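Flagellar hook associated protein type 3 FlgL (PDB 5YTI) probably serves as a structural component of the bacterial flagellum, as a hook-associated protein of the flagellin family. Local coordinates at residues 193-198 and 272-277. Numbering follows the deposited sequence.
Sequences FAIRET and MEMVVS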
loop_
_atom_site.group_PDB
_atom_site.type_symbol
_atom_site.label_atom_id
_atom_site.label_comp_id
_atom_site.label_asym_id
_atom_site.label_seq_id
_atom_site.Cartn_x
_atom_site.Cartn_y
_atom_site.Cartn_z
ATOM N N PHE A 193 9.608 -4.103 0.841
ATOM C CA PHE A 193 10.335 -4.827 -0.230
ATOM C C PHE A 193 9.947 -6.300 -0.448
ATOM O O PHE A 193 9.553 -7.037 0.480
ATOM C CB PHE A 193 11.859 -4.697 -0.082
ATOM C CG PHE A 193 12.378 -5.126 1.255
ATOM C CD1 PHE A 193 12.472 -4.217 2.310
ATOM C CD2 PHE A 193 12.763 -6.431 1.472
ATOM C CE1 PHE A 193 12.939 -4.614 3.562
ATOM C CE2 PHE A 193 13.223 -6.827 2.721
ATOM C CZ PHE A 193 13.322 -5.917 3.762
ATOM N N ALA A 194 10.078 -6.712 -1.708
ATOM C CA ALA A 194 9.686 -8.045 -2.128
ATOM C C ALA A 194 10.876 -8.819 -2.665
ATOM O O ALA A 194 11.837 -8.221 -3.132
ATOM C CB ALA A 194 8.593 -7.958 -3.169
ATOM N N ILE A 195 10.795 -10.148 -2.584
ATOM C CA ILE A 195 11.892 -11.040 -2.953
ATOM C C ILE A 195 11.438 -12.247 -3.779
ATOM O O ILE A 195 10.676 -13.099 -3.305
ATOM C CB ILE A 195 12.579 -11.564 -1.714
ATOM C CG1 ILE A 195 13.042 -10.396 -0.867
ATOM C CG2 ILE A 195 13.740 -12.448 -2.103
ATOM C CD1 ILE A 195 13.497 -10.821 0.505
ATOM N N ARG A 196 11.945 -12.312 -5.005
ATOM C CA ARG A 196 11.582 -13.311 -5.988
ATOM C C ARG A 196 12.897 -13.996 -6.377
ATOM O O ARG A 196 13.957 -13.497 -6.034
ATOM C CB ARG A 196 10.926 -12.608 -7.217
ATOM C CG ARG A 196 9.870 -11.536 -6.913
ATOM N N GLU A 197 12.860 -15.110 -7.106
ATOM C CA GLU A 197 14.086 -15.604 -7.786
ATOM C C GLU A 197 14.374 -14.733 -9.007
ATOM O O GLU A 197 13.488 -13.988 -9.425
ATOM C CB GLU A 197 13.928 -17.044 -8.256
ATOM C CG GLU A 197 13.421 -18.003 -7.203
ATOM C CD GLU A 197 14.260 -19.256 -7.126
ATOM O OE1 GLU A 197 14.358 -19.822 -6.015
ATOM O OE2 GLU A 197 14.837 -19.665 -8.160
ATOM N N THR A 198 15.586 -14.816 -9.572
ATOM C CA THR A 198 15.877 -14.185 -10.879
ATOM C C THR A 198 15.407 -15.136 -11.966
ATOM O O THR A 198 14.896 -16.213 -11.661
ATOM C CB THR A 198 17.378 -13.929 -11.104
ATOM O OG1 THR A 198 18.130 -14.856 -10.320
ATOM C CG2 THR A 198 17.770 -12.484 -10.747
HETATM N N MSE A 272 17.793 -2.297 5.523
HETATM C CA MSE A 272 16.943 -3.509 5.476
HETATM C C MSE A 272 17.678 -4.682 6.064
HETATM O O MSE A 272 18.901 -4.731 5.976
HETATM C CB MSE A 272 16.529 -3.874 4.042
HETATM C CG MSE A 272 15.860 -2.753 3.249
HETATM SE SE MSE A 272 16.050 -3.060 1.305
HETATM C CE MSE A 272 14.842 -1.648 0.731
ATOM N N GLU A 273 16.948 -5.629 6.670
ATOM C CA GLU A 273 17.526 -6.898 7.157
ATOM C C GLU A 273 16.712 -8.085 6.621
ATOM O O GLU A 273 15.509 -7.962 6.404
ATOM C CB GLU A 273 17.594 -6.926 8.706
ATOM C CG GLU A 273 18.739 -6.080 9.300
ATOM C CD GLU A 273 18.854 -6.125 10.827
ATOM O OE1 GLU A 273 18.263 -7.042 11.472
ATOM O OE2 GLU A 273 19.568 -5.238 11.379
HETATM N N MSE A 274 17.375 -9.217 6.383
HETATM C CA MSE A 274 16.726 -10.465 5.951
HETATM C C MSE A 274 17.589 -11.645 6.319
HETATM O O MSE A 274 18.741 -11.476 6.707
HETATM C CB MSE A 274 16.383 -10.464 4.457
HETATM C CG MSE A 274 17.522 -10.517 3.418
HETATM SE SE MSE A 274 17.168 -9.221 1.941
HETATM C CE MSE A 274 17.798 -7.641 2.928
ATOM N N VAL A 275 17.045 -12.860 6.247
ATOM C CA VAL A 275 17.786 -14.028 6.727
ATOM C C VAL A 275 17.705 -15.160 5.730
ATOM O O VAL A 275 16.602 -15.546 5.333
ATOM C CB VAL A 275 17.244 -14.491 8.095
ATOM C CG1 VAL A 275 17.722 -15.898 8.449
ATOM C CG2 VAL A 275 17.656 -13.501 9.176
ATOM N N VAL A 276 18.875 -15.700 5.370
ATOM C CA VAL A 276 19.010 -16.748 4.354
ATOM C C VAL A 276 19.188 -18.154 4.950
ATOM O O VAL A 276 20.016 -18.339 5.774
ATOM C CB VAL A 276 20.199 -16.392 3.462
ATOM C CG1 VAL A 276 20.373 -17.385 2.328
ATOM C CG2 VAL A 276 19.999 -14.996 2.886
ATOM N N SER A 277 18.385 -19.138 4.565
ATOM C CA SER A 277 18.461 -20.469 5.177
ATOM C C SER A 277 18.806 -21.463 4.081
ATOM O O SER A 277 18.578 -21.173 2.906
ATOM C CB SER A 277 17.129 -20.877 5.837
ATOM O OG SER A 277 16.590 -19.835 6.627
#
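A Met-aromatic contact between Phe193 and Met272, modelled as selenomethionine, forms part of the face-to-face packing of two beta sheets. Strand 193-197 lies at the border of a five-stranded antiparallel sheet, strand 272-277 in the middle of a three-stranded one; their axes stand 10.4 Å apart and run in roughly the same direction, 32° from parallel. No hydrogen bond joins the two segments; the contact is made mainly by side chains, with the carbonyl O of Glu273 also close to Phe193.

With CG of Phe193 set between its backbone N and carbonyl carbon (chi1 55°), the ring is turned out toward strand 272-277. The stretched side chain of Met272 runs over one face of it, pointing the opposite way: CB and CG lie above that face just outside the rim near CE1 and CZ, SE comes further in, and CE ends beyond CD1. Met272 CG is 3.5 Å from Phe193 CE1. Met272 SE is 4.2 Å from the centroid of the Phe193 ring, 23° off the ring normal, and so displaced toward the rim. The ring's border is met nearly in plane by Glu273 O, 4.0 Å from Phe193 CZ. Two residues on, Ile195 CD1 and SE of Met274, also a selenomethionine, meet more loosely at 4.3 Å.

Val208 from strand 207-213 and Ile288 from strand 285-290 both touch Ile195 and Met274, extending the apolar layer into each sheet. Ile195 also touches Thr322 of helix 316-374, placing the five-stranded sheet next to the long helix.

The chemistry is that of a buried hydrophobic interface: the attraction is probably dispersion between a polarisable selenium and an aromatic face, with one looser apolar contact beside it and no polar pairing across the strands.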